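Local atomic coordinates of 27kDa outer membrane protein (Silicibacter pomeroyi, PDB entry 3GYK), a protein that probably acts as a thiol-disulfide oxidoreductase of the DsbA-like thioredoxin class, this chain being the thioredoxin-like part of a longer protein. Residues 4-7 / 8-12; 83-86 / 87-91; 127-130 / 131-135; 163-166 / 167-171. One frame throughout, in Å; residues are numbered along the deposited sequence.

Overall arrangement
Each contact follows a different helix of a DsbA-like thioredoxin fold, contact 1 running on into the loop after it. Contacts 1 and 3 touch: Asp11 OD2 lies 4.2 Å from Gln132 CG, and Arg59 reaches both Asp11 and Ser133. Contacts 2 and 3 come within about 6 Å at their nearest atoms and share Glu60, which bonds Tyr84, His129 and Ser133. Contact 4 stands apart, its centre about 27 Å from that of contact 3, although Glu151 meets both Arg5 of contact 1 and Ala171 of contact 4. His88 of contact 2 lies near Cys34 and Cys37, a CxxC pair probably forming the redox site; contact 1 binds an ethanediol, probably from the crystallisation liquor.

Contact 1 (4-7 / 8-12); sequences NRDS and LFNDP. With EDO (1,2-ethanediol), chain H.
Asp6 O accepts the backbone N of Asn10 at 2.9 Å, the bond that closes helix 3-9 just as Asn10 leaves helical geometry. The donor stands above the carbonyl plane, and the same oxygen also takes a bond from EDO O2 at 3.1 Å. One residue earlier, Phe9 N bonds Arg5 O at 2.8 Å. Leu8 N goes mainly to Asn4 O (3.1 Å), with a weak second bond to Arg5 O. Ser7 O is served by two waters instead: one also donates to Asp11 OD2, tying the helix end to the loop, and the other donates to Leu8 O. Asp11 OD1 takes Asn13 N, and Ser7 OG bonds Ala3 O.

The side chains of Arg5 and Phe9 meet edge against face. A bend at chi3 (56°) folds the arginine so that one face of its guanidinium covers Phe9 CE2, with CZ 3.5 Å from that carbon and the two planes 69° apart. The ring thus offers its rim and not its pi face, while NH1 and NH2 are engaged in salt bridges with Asp152 and Glu151. Asp6 OD1 and Asn10 OD1 approach to 3.3 Å as two acceptors, a pair that gives no bond and lies on the solvent side of the helix.

The N-terminal helix packs across the fold by its apolar side: Leu8 rests on Leu136 and Leu140 of helix 124-140, and Phe9 on Thr25 and Val27 of strand 24-30. Strand 54-60 supplies two arginines to the helix end and following loop, Arg55 bonding Phe9 O and Arg59 forming a salt bridge with Asp11 OD2.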
loop_
_atom_site.group_PDB
_atom_site.type_symbol
_atom_site.label_atom_id
_atom_site.label_comp_id
_atom_site.label_asym_id
_atom_site.label_seq_id
_atom_site.Cartn_x
_atom_site.Cartn_y
_atom_site.Cartn_z
ATOM N N ASN A 4 -19.350 -0.387 -2.829
ATOM C CA ASN A 4 -18.067 -0.374 -3.511
ATOM C C ASN A 4 -17.158 0.621 -2.863
ATOM O O ASN A 4 -16.005 0.314 -2.572
ATOM C CB ASN A 4 -18.200 -0.039 -5.003
ATOM C CG ASN A 4 -17.857 -1.206 -5.860
ATOM O OD1 ASN A 4 -17.036 -1.107 -6.781
ATOM N ND2 ASN A 4 -18.455 -2.351 -5.549
ATOM N N ARG A 5 -17.701 1.812 -2.621
ATOM C CA ARG A 5 -16.926 2.874 -2.013
ATOM C C ARG A 5 -16.490 2.462 -0.617
ATOM O O ARG A 5 -15.345 2.641 -0.267
ATOM C CB ARG A 5 -17.700 4.201 -2.018
ATOM C CG ARG A 5 -17.811 4.796 -3.448
ATOM C CD ARG A 5 -18.382 6.223 -3.467
ATOM N NE ARG A 5 -17.582 7.108 -2.614
ATOM C CZ ARG A 5 -16.586 7.885 -3.038
ATOM N NH1 ARG A 5 -16.254 7.922 -4.328
ATOM N NH2 ARG A 5 -15.921 8.634 -2.159
ATOM N N ASP A 6 -17.404 1.883 0.150
ATOM C CA ASP A 6 -17.107 1.422 1.495
ATOM C C ASP A 6 -15.984 0.403 1.523
ATOM O O ASP A 6 -15.091 0.506 2.364
ATOM C CB ASP A 6 -18.337 0.832 2.179
ATOM C CG ASP A 6 -19.216 1.882 2.801
ATOM O OD1 ASP A 6 -18.758 3.027 3.000
ATOM O OD2 ASP A 6 -20.385 1.552 3.085
ATOM N N SER A 7 -16.008 -0.568 0.609
ATOM C CA SER A 7 -14.941 -1.582 0.566
ATOM C C SER A 7 -13.598 -0.976 0.200
ATOM O O SER A 7 -12.562 -1.431 0.687
ATOM C CB SER A 7 -15.263 -2.687 -0.437
ATOM O OG SER A 7 -16.555 -3.188 -0.208
ATOM N N LEU A 8 -13.611 0.038 -0.666
ATOM C CA LEU A 8 -12.353 0.607 -1.142
ATOM C C LEU A 8 -11.784 1.624 -0.168
ATOM O O LEU A 8 -10.572 1.667 0.075
ATOM C CB LEU A 8 -12.503 1.253 -2.515
ATOM C CG LEU A 8 -12.540 0.241 -3.664
ATOM C CD1 LEU A 8 -12.957 0.951 -4.926
ATOM C CD2 LEU A 8 -11.168 -0.423 -3.821
ATOM N N PHE A 9 -12.658 2.464 0.368
ATOM C CA PHE A 9 -12.160 3.633 1.073
ATOM C C PHE A 9 -12.346 3.555 2.574
ATOM O O PHE A 9 -11.673 4.311 3.301
ATOM C CB PHE A 9 -12.838 4.903 0.549
ATOM C CG PHE A 9 -12.673 5.143 -0.955
ATOM C CD1 PHE A 9 -11.522 4.769 -1.634
ATOM C CD2 PHE A 9 -13.676 5.806 -1.664
ATOM C CE1 PHE A 9 -11.388 5.008 -3.008
ATOM C CE2 PHE A 9 -13.548 6.057 -3.045
ATOM C CZ PHE A 9 -12.407 5.648 -3.709
ATOM N N ASN A 10 -13.230 2.675 3.055
ATOM C CA ASN A 10 -13.525 2.639 4.497
ATOM C C ASN A 10 -13.283 1.300 5.203
ATOM O O ASN A 10 -13.954 0.959 6.185
ATOM C CB ASN A 10 -14.942 3.118 4.732
ATOM C CG ASN A 10 -15.145 4.560 4.287
ATOM O OD1 ASN A 10 -16.102 4.860 3.588
ATOM N ND2 ASN A 10 -14.254 5.460 4.712
ATOM N N ASP A 11 -12.322 0.544 4.702
ATOM C CA ASP A 11 -11.976 -0.742 5.309
ATOM C C ASP A 11 -11.003 -0.523 6.488
ATOM O O ASP A 11 -9.873 -0.045 6.285
ATOM C CB ASP A 11 -11.313 -1.598 4.204
ATOM C CG ASP A 11 -10.928 -2.987 4.685
ATOM O OD1 ASP A 11 -10.943 -3.204 5.911
ATOM O OD2 ASP A 11 -10.580 -3.829 3.819
ATOM N N PRO A 12 -11.418 -0.875 7.714
ATOM C CA PRO A 12 -10.517 -0.623 8.863
ATOM C C PRO A 12 -9.231 -1.441 8.842
ATOM O O PRO A 12 -8.261 -1.082 9.539
ATOM C CB PRO A 12 -11.368 -1.004 10.075
ATOM C CG PRO A 12 -12.484 -1.774 9.552
ATOM C CD PRO A 12 -12.721 -1.402 8.135
HETATM C C1 EDO H . -16.097 -2.475 6.208
HETATM O O1 EDO H . -16.939 -3.591 6.548
HETATM C C2 EDO H . -16.226 -2.186 4.717
HETATM O O2 EDO H . -14.923 -1.960 4.153
HETATM O O HOH W 1 -12.437 -3.953 1.795
HETATM O O HOH W 2 -9.764 -1.144 0.885
#

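Contact 2 (83-86 / 87-91); sequences KYEA and FHWAL
The Trp89 indole meets Glu85 OE2 at its edge, near the ring plane, while His88 CD2 sits 3.5 Å above one of its faces, offset toward the rim. Trp89 CD2 in turn lies at the edge of the imidazole, so the two neighbouring rings meet edge against face. The Tyr84 ring has His88 CB over one face, 4.2 Å from CE2, and these two side chains run alongside each other in the same direction. Leu91 CD1 covers one face of Phe87, right over the ring centre.

The polar link is Trp89 NE1 to Glu85 OE2, 2.9 Å long and nearly straight at 168°. It uses the anti lone pair of OE2, with the carboxylate turned 73° from the indole. Glu85 swings its CG opposite the backbone N (chi1 -176°) and then stays extended, which carries the carboxylate along the helix to NE1. A phenylalanine in place of Trp89 would probably leave Glu85 OE2 without its N-H partner and the carboxylate free to turn.

Backbone bonds from Phe87 N to Lys83 O (3.0 Å) and from His88 N to Tyr84 O (2.8 Å) start helix 84-92 behind the N-cap residue Lys83. Tyr84 OH bonds Glu60, and His88 ND1 bonds Tyr32 OH. Helix 84-92 belongs to the helical insertion that DsbA-like proteins carry within the thioredoxin fold: Phe87 packs on helix 100-109, Tyr84 and Trp89 on Tyr58 of strand 54-60, and Trp89 also on Met41 and Gln45 of helix 35-50, with His88 near the probable CxxC site.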
loop_
_atom_site.group_PDB
_atom_site.type_symbol
_atom_site.label_atom_id
_atom_site.label_comp_id
_atom_site.label_asym_id
_atom_site.label_seq_id
_atom_site.Cartn_x
_atom_site.Cartn_y
_atom_site.Cartn_z
ATOM N N LYS A 83 4.343 0.800 13.512
ATOM C CA LYS A 83 5.461 1.140 12.649
ATOM C C LYS A 83 5.196 0.791 11.181
ATOM O O LYS A 83 6.139 0.665 10.405
ATOM C CB LYS A 83 6.743 0.442 13.146
ATOM C CG LYS A 83 7.349 1.061 14.402
ATOM C CD LYS A 83 8.599 0.290 14.845
ATOM C CE LYS A 83 9.425 1.093 15.827
ATOM N NZ LYS A 83 8.806 1.065 17.187
ATOM N N TYR A 84 3.918 0.659 10.802
ATOM C CA TYR A 84 3.565 0.318 9.417
ATOM C C TYR A 84 4.188 1.279 8.401
ATOM O O TYR A 84 4.871 0.851 7.460
ATOM C CB TYR A 84 2.028 0.220 9.201
ATOM C CG TYR A 84 1.727 -0.142 7.766
ATOM C CD1 TYR A 84 1.778 -1.471 7.345
ATOM C CD2 TYR A 84 1.478 0.859 6.808
ATOM C CE1 TYR A 84 1.523 -1.811 6.007
ATOM C CE2 TYR A 84 1.249 0.544 5.486
ATOM C CZ TYR A 84 1.297 -0.798 5.092
ATOM O OH TYR A 84 1.089 -1.123 3.783
ATOM N N GLU A 85 3.938 2.579 8.563
ATOM C CA GLU A 85 4.394 3.535 7.557
ATOM C C GLU A 85 5.923 3.526 7.388
ATOM O O GLU A 85 6.420 3.465 6.254
ATOM C CB GLU A 85 3.886 4.966 7.852
ATOM C CG GLU A 85 4.276 5.942 6.748
ATOM C CD GLU A 85 3.697 7.346 6.902
ATOM O OE1 GLU A 85 2.746 7.534 7.717
ATOM O OE2 GLU A 85 4.208 8.259 6.203
ATOM N N ALA A 86 6.658 3.588 8.503
ATOM C CA ALA A 86 8.119 3.632 8.427
ATOM C C ALA A 86 8.636 2.355 7.767
ATOM O O ALA A 86 9.565 2.391 6.938
ATOM C CB ALA A 86 8.713 3.781 9.813
ATOM N N PHE A 87 8.016 1.228 8.110
ATOM C CA PHE A 87 8.444 -0.067 7.561
ATOM C C PHE A 87 8.141 -0.165 6.059
ATOM O O PHE A 87 8.995 -0.608 5.265
ATOM C CB PHE A 87 7.767 -1.195 8.357
ATOM C CG PHE A 87 8.352 -2.585 8.130
ATOM C CD1 PHE A 87 9.687 -2.779 7.749
ATOM C CD2 PHE A 87 7.543 -3.711 8.349
ATOM C CE1 PHE A 87 10.199 -4.080 7.580
ATOM C CE2 PHE A 87 8.036 -5.007 8.177
ATOM C CZ PHE A 87 9.378 -5.193 7.799
ATOM N N HIS A 88 6.957 0.294 5.659
ATOM C CA HIS A 88 6.574 0.340 4.255
ATOM C C HIS A 88 7.566 1.135 3.411
ATOM O O HIS A 88 8.021 0.642 2.376
ATOM C CB HIS A 88 5.160 0.924 4.074
ATOM C CG HIS A 88 4.815 1.185 2.650
ATOM N ND1 HIS A 88 4.308 0.210 1.828
ATOM C CD2 HIS A 88 4.953 2.295 1.884
ATOM C CE1 HIS A 88 4.129 0.703 0.616
ATOM N NE2 HIS A 88 4.521 1.968 0.621
ATOM N N TRP A 89 7.890 2.361 3.842
ATOM C CA TRP A 89 8.824 3.193 3.097
ATOM C C TRP A 89 10.203 2.532 3.033
ATOM O O TRP A 89 10.876 2.607 1.999
ATOM C CB TRP A 89 8.968 4.616 3.695
ATOM C CG TRP A 89 7.692 5.472 3.679
ATOM C CD1 TRP A 89 7.187 6.203 4.735
ATOM C CD2 TRP A 89 6.775 5.668 2.586
ATOM N NE1 TRP A 89 6.018 6.844 4.353
ATOM C CE2 TRP A 89 5.745 6.534 3.046
ATOM C CE3 TRP A 89 6.733 5.224 1.249
ATOM C CZ2 TRP A 89 4.679 6.947 2.221
ATOM C CZ3 TRP A 89 5.661 5.638 0.424
ATOM C CH2 TRP A 89 4.655 6.493 0.920
ATOM N N ALA A 90 10.607 1.878 4.121
ATOM C CA ALA A 90 11.961 1.292 4.190
ATOM C C ALA A 90 12.084 0.062 3.280
ATOM O O ALA A 90 13.120 -0.139 2.611
ATOM C CB ALA A 90 12.339 0.953 5.630
ATOM N N LEU A 91 11.035 -0.763 3.272
ATOM C CA LEU A 91 10.946 -1.913 2.370
ATOM C C LEU A 91 10.908 -1.472 0.930
ATOM O O LEU A 91 11.662 -1.961 0.108
ATOM C CB LEU A 91 9.700 -2.753 2.662
ATOM C CG LEU A 91 9.705 -3.546 3.972
ATOM C CD1 LEU A 91 8.324 -4.092 4.294
ATOM C CD2 LEU A 91 10.740 -4.677 3.882
#

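Contact 3 (127-130 / 131-135); sequences TAHI and AQSMA
Ile130 and Met134, the latter present as selenomethionine, lie side by side and point the same way from helix 124-140. The terminal methyl CE of Met134 touches the CG2 branch of Ile130 at 3.6 Å. With CG1 of the isoleucine beside the backbone N (chi1 -66°), the CG2 branch is the one turned along the helix toward the next turn. The selenomethionine runs extended beyond CG, and its CG passes 3.3 Å from Ile130 O before the chain reaches out to the methyl contact.

On another side of the helix His129 and Ser133 lie one turn apart. The imidazole NE2 of His129 and Ser133 OG stand 3.3 Å from each other, the hydroxyl lying obliquely to the ring, and OG is equally 3.3 Å from His129 O. Both groups are buried, and residues from other parts of the chain satisfy them. His129 ND1 bonds Asn13 O and its NE2 bonds Glu60 N, which suggests that the ring hydrogen sits on ND1; Ser133 OG bonds Glu60 O and Arg59 NE.

Regular backbone bonds keep these side chains in step, with Ser133 N on His129 O at 2.9 Å and Met134 N on Ile130 O at 3.0 Å. Gln132 N bonds Ala128 O at 3.0 Å; Ala128 is exposed, while the Gln132 side chain turns to Ser7 and Asp11 of the N-terminal segment.

The helix packs against two neighbours: His129 and Ser133 grip the end of strand 54-60, while His129 and Ile130 lean on Leu76 of helix 66-77, Ile130 also on Arg73, and Met134 on Trp61 in the loop after the strand.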
loop_
_atom_site.group_PDB
_atom_site.type_symbol
_atom_site.label_atom_id
_atom_site.label_comp_id
_atom_site.label_asym_id
_atom_site.label_seq_id
_atom_site.Cartn_x
_atom_site.Cartn_y
_atom_site.Cartn_z
ATOM N N THR A 127 -3.942 -12.423 6.915
ATOM C CA THR A 127 -4.522 -13.242 5.852
ATOM C C THR A 127 -5.781 -12.590 5.244
ATOM O O THR A 127 -5.908 -12.532 4.009
ATOM C CB THR A 127 -4.841 -14.621 6.371
ATOM O OG1 THR A 127 -3.611 -15.228 6.806
ATOM C CG2 THR A 127 -5.481 -15.473 5.277
ATOM N N ALA A 128 -6.672 -12.085 6.114
ATOM C CA ALA A 128 -7.910 -11.439 5.670
ATOM C C ALA A 128 -7.608 -10.231 4.779
ATOM O O ALA A 128 -8.279 -10.047 3.742
ATOM C CB ALA A 128 -8.840 -11.051 6.861
ATOM N N HIS A 129 -6.618 -9.420 5.144
ATOM C CA HIS A 129 -6.272 -8.252 4.297
ATOM C C HIS A 129 -5.820 -8.708 2.907
ATOM O O HIS A 129 -6.300 -8.235 1.875
ATOM C CB HIS A 129 -5.183 -7.392 4.925
ATOM C CG HIS A 129 -4.730 -6.266 4.044
ATOM N ND1 HIS A 129 -5.142 -4.965 4.239
ATOM C CD2 HIS A 129 -3.948 -6.252 2.932
ATOM C CE1 HIS A 129 -4.604 -4.191 3.304
ATOM N NE2 HIS A 129 -3.891 -4.951 2.490
ATOM N N ILE A 130 -4.871 -9.632 2.872
ATOM C CA ILE A 130 -4.307 -10.039 1.575
ATOM C C ILE A 130 -5.370 -10.686 0.696
ATOM O O ILE A 130 -5.421 -10.420 -0.514
ATOM C CB ILE A 130 -3.074 -10.954 1.785
ATOM C CG1 ILE A 130 -1.935 -10.159 2.447
ATOM C CG2 ILE A 130 -2.602 -11.531 0.442
ATOM C CD1 ILE A 130 -0.800 -11.048 3.068
ATOM N N ALA A 131 -6.232 -11.514 1.281
ATOM C CA ALA A 131 -7.305 -12.138 0.518
ATOM C C ALA A 131 -8.252 -11.093 -0.068
ATOM O O ALA A 131 -8.724 -11.237 -1.207
ATOM C CB ALA A 131 -8.095 -13.117 1.388
ATOM N N GLN A 132 -8.549 -10.055 0.733
ATOM C CA GLN A 132 -9.428 -8.983 0.228
ATOM C C GLN A 132 -8.730 -8.159 -0.849
ATOM O O GLN A 132 -9.392 -7.700 -1.788
ATOM C CB GLN A 132 -9.917 -8.102 1.402
ATOM C CG GLN A 132 -10.772 -6.887 1.015
ATOM C CD GLN A 132 -12.094 -7.226 0.361
ATOM O OE1 GLN A 132 -12.396 -8.383 0.041
ATOM N NE2 GLN A 132 -12.948 -6.190 0.199
ATOM N N SER A 133 -7.414 -7.945 -0.734
ATOM C CA SER A 133 -6.702 -7.250 -1.819
ATOM C C SER A 133 -6.846 -8.024 -3.127
ATOM O O SER A 133 -7.122 -7.419 -4.176
ATOM C CB SER A 133 -5.238 -7.042 -1.502
ATOM O OG SER A 133 -5.050 -6.187 -0.380
HETATM N N MSE A 134 -6.680 -9.350 -3.068
HETATM C CA MSE A 134 -6.872 -10.182 -4.280
HETATM C C MSE A 134 -8.287 -10.008 -4.848
HETATM O O MSE A 134 -8.461 -9.902 -6.059
HETATM C CB MSE A 134 -6.587 -11.672 -4.010
HETATM C CG MSE A 134 -5.187 -11.812 -3.450
HETATM SE SE MSE A 134 -4.731 -13.561 -2.753
HETATM C CE MSE A 134 -2.788 -13.170 -2.802
ATOM N N ALA A 135 -9.295 -10.025 -3.974
ATOM C CA ALA A 135 -10.672 -9.924 -4.421
ATOM C C ALA A 135 -10.937 -8.547 -5.034
ATOM O O ALA A 135 -11.560 -8.452 -6.099
ATOM C CB ALA A 135 -11.669 -10.225 -3.274
#

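Contact 4 (163-166 / 167-171); sequences QLQD and AVDRA
Gln163 O receives the backbone N of Ala167 at 3.0 Å, one of the regular helix bonds; its side-chain OE1 turns back to Glu160 N. Leu164 O takes Val168 N at 2.9 Å in the carbonyl plane, and its side chain faces Leu47. Gln165, bent at chi2 (69°), brings NE2 to 3.1 Å from Asp169 OD1, meeting the carboxylate from above its plane. The same NE2 also bonds Asp51, so one amide nitrogen spans two acids. An alanine at Asp169 would probably leave this amide with Asp51 alone and more able to turn.

Asp166 forms a salt bridge: in the conformer described, one of two modelled, OD2 lies 2.9 Å from Arg170 NE. The oxygen is in the guanidinium plane, at its edge, and is met on its syn side but tilted out of the carboxylate plane, with the two flat groups 77° apart. Arg170 reaches it by running extended from CG to NE.

Asp166 and Arg170 lie on the outer side of helix 161-174; Gln165 and Asp169 flank the side near helix 35-50 and Asp51. Through Ala167 and Val168 the helix packs on strands 147-150 and 24-30, as the C-terminal helix of a thioredoxin fold does.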
loop_
_atom_site.group_PDB
_atom_site.type_symbol
_atom_site.label_atom_id
_atom_site.label_comp_id
_atom_site.label_asym_id
_atom_site.label_seq_id
_atom_site.Cartn_x
_atom_site.Cartn_y
_atom_site.Cartn_z
ATOM N N GLN A 163 0.849 13.118 -12.728
ATOM C CA GLN A 163 -0.339 12.424 -13.222
ATOM C C GLN A 163 -1.292 12.069 -12.101
ATOM O O GLN A 163 -2.522 12.173 -12.248
ATOM C CB GLN A 163 0.067 11.161 -13.994
ATOM C CG GLN A 163 0.851 11.472 -15.255
ATOM C CD GLN A 163 1.313 10.181 -15.934
ATOM O OE1 GLN A 163 2.158 9.447 -15.397
ATOM N NE2 GLN A 163 0.725 9.882 -17.094
ATOM N N LEU A 164 -0.731 11.669 -10.966
ATOM C CA LEU A 164 -1.532 11.465 -9.762
ATOM C C LEU A 164 -2.221 12.793 -9.375
ATOM O O LEU A 164 -3.418 12.807 -9.081
ATOM C CB LEU A 164 -0.663 10.950 -8.584
ATOM C CG LEU A 164 -0.294 9.462 -8.765
ATOM C CD1 LEU A 164 0.853 9.088 -7.873
ATOM C CD2 LEU A 164 -1.494 8.550 -8.484
ATOM N N GLN A 165 -1.466 13.889 -9.385
ATOM C CA GLN A 165 -2.037 15.183 -9.004
ATOM C C GLN A 165 -3.153 15.592 -9.957
ATOM O O GLN A 165 -4.185 16.110 -9.515
ATOM C CB GLN A 165 -0.956 16.271 -8.919
ATOM C CG GLN A 165 -1.434 17.604 -8.344
ATOM C CD GLN A 165 -1.757 17.477 -6.862
ATOM O OE1 GLN A 165 -0.848 17.356 -6.038
ATOM N NE2 GLN A 165 -3.047 17.474 -6.521
ATOM N N ASP A 166 -2.957 15.363 -11.255
ATOM C CA ASP A 166 -4.009 15.668 -12.220
ATOM C C ASP A 166 -5.278 14.868 -11.910
ATOM O O ASP A 166 -6.383 15.411 -11.983
ATOM C CB ASP A 166 -3.551 15.401 -13.652
ATOM C CG ASP A 166 -4.641 15.684 -14.665
ATOM O OD1 ASP A 166 -5.132 16.825 -14.700
ATOM O OD2 ASP A 166 -5.013 14.766 -15.421
ATOM N N ALA A 167 -5.114 13.590 -11.562
ATOM C CA ALA A 167 -6.258 12.721 -11.259
ATOM C C ALA A 167 -6.974 13.223 -10.005
ATOM O O ALA A 167 -8.217 13.267 -9.946
ATOM C CB ALA A 167 -5.812 11.260 -11.110
ATOM N N VAL A 168 -6.179 13.627 -9.014
ATOM C CA VAL A 168 -6.730 14.179 -7.783
ATOM C C VAL A 168 -7.498 15.470 -8.099
ATOM O O VAL A 168 -8.643 15.662 -7.641
ATOM C CB VAL A 168 -5.615 14.445 -6.746
ATOM C CG1 VAL A 168 -6.105 15.373 -5.613
ATOM C CG2 VAL A 168 -5.119 13.123 -6.184
ATOM N N ASP A 169 -6.871 16.371 -8.862
ATOM C CA ASP A 169 -7.524 17.653 -9.184
ATOM C C ASP A 169 -8.843 17.431 -9.937
ATOM O O ASP A 169 -9.841 18.122 -9.696
ATOM C CB ASP A 169 -6.600 18.570 -10.011
ATOM C CG ASP A 169 -5.359 19.033 -9.227
ATOM O OD1 ASP A 169 -5.320 18.921 -7.975
ATOM O OD2 ASP A 169 -4.413 19.512 -9.885
ATOM N N ARG A 170 -8.834 16.472 -10.857
ATOM C CA ARG A 170 -10.043 16.164 -11.657
ATOM C C ARG A 170 -11.172 15.639 -10.774
ATOM O O ARG A 170 -12.335 15.996 -10.963
ATOM C CB ARG A 170 -9.721 15.144 -12.763
ATOM C CG ARG A 170 -9.163 15.809 -13.984
ATOM C CD ARG A 170 -8.649 14.816 -15.037
ATOM N NE ARG A 170 -7.719 15.520 -15.919
ATOM C CZ ARG A 170 -8.089 16.323 -16.919
ATOM N NH1 ARG A 170 -9.380 16.515 -17.196
ATOM N NH2 ARG A 170 -7.164 16.935 -17.655
ATOM N N ALA A 171 -10.806 14.804 -9.806
ATOM C CA ALA A 171 -11.764 14.249 -8.858
ATOM C C ALA A 171 -12.427 15.357 -8.065
ATOM O O ALA A 171 -13.643 15.339 -7.849
ATOM C CB ALA A 171 -11.071 13.214 -7.917
#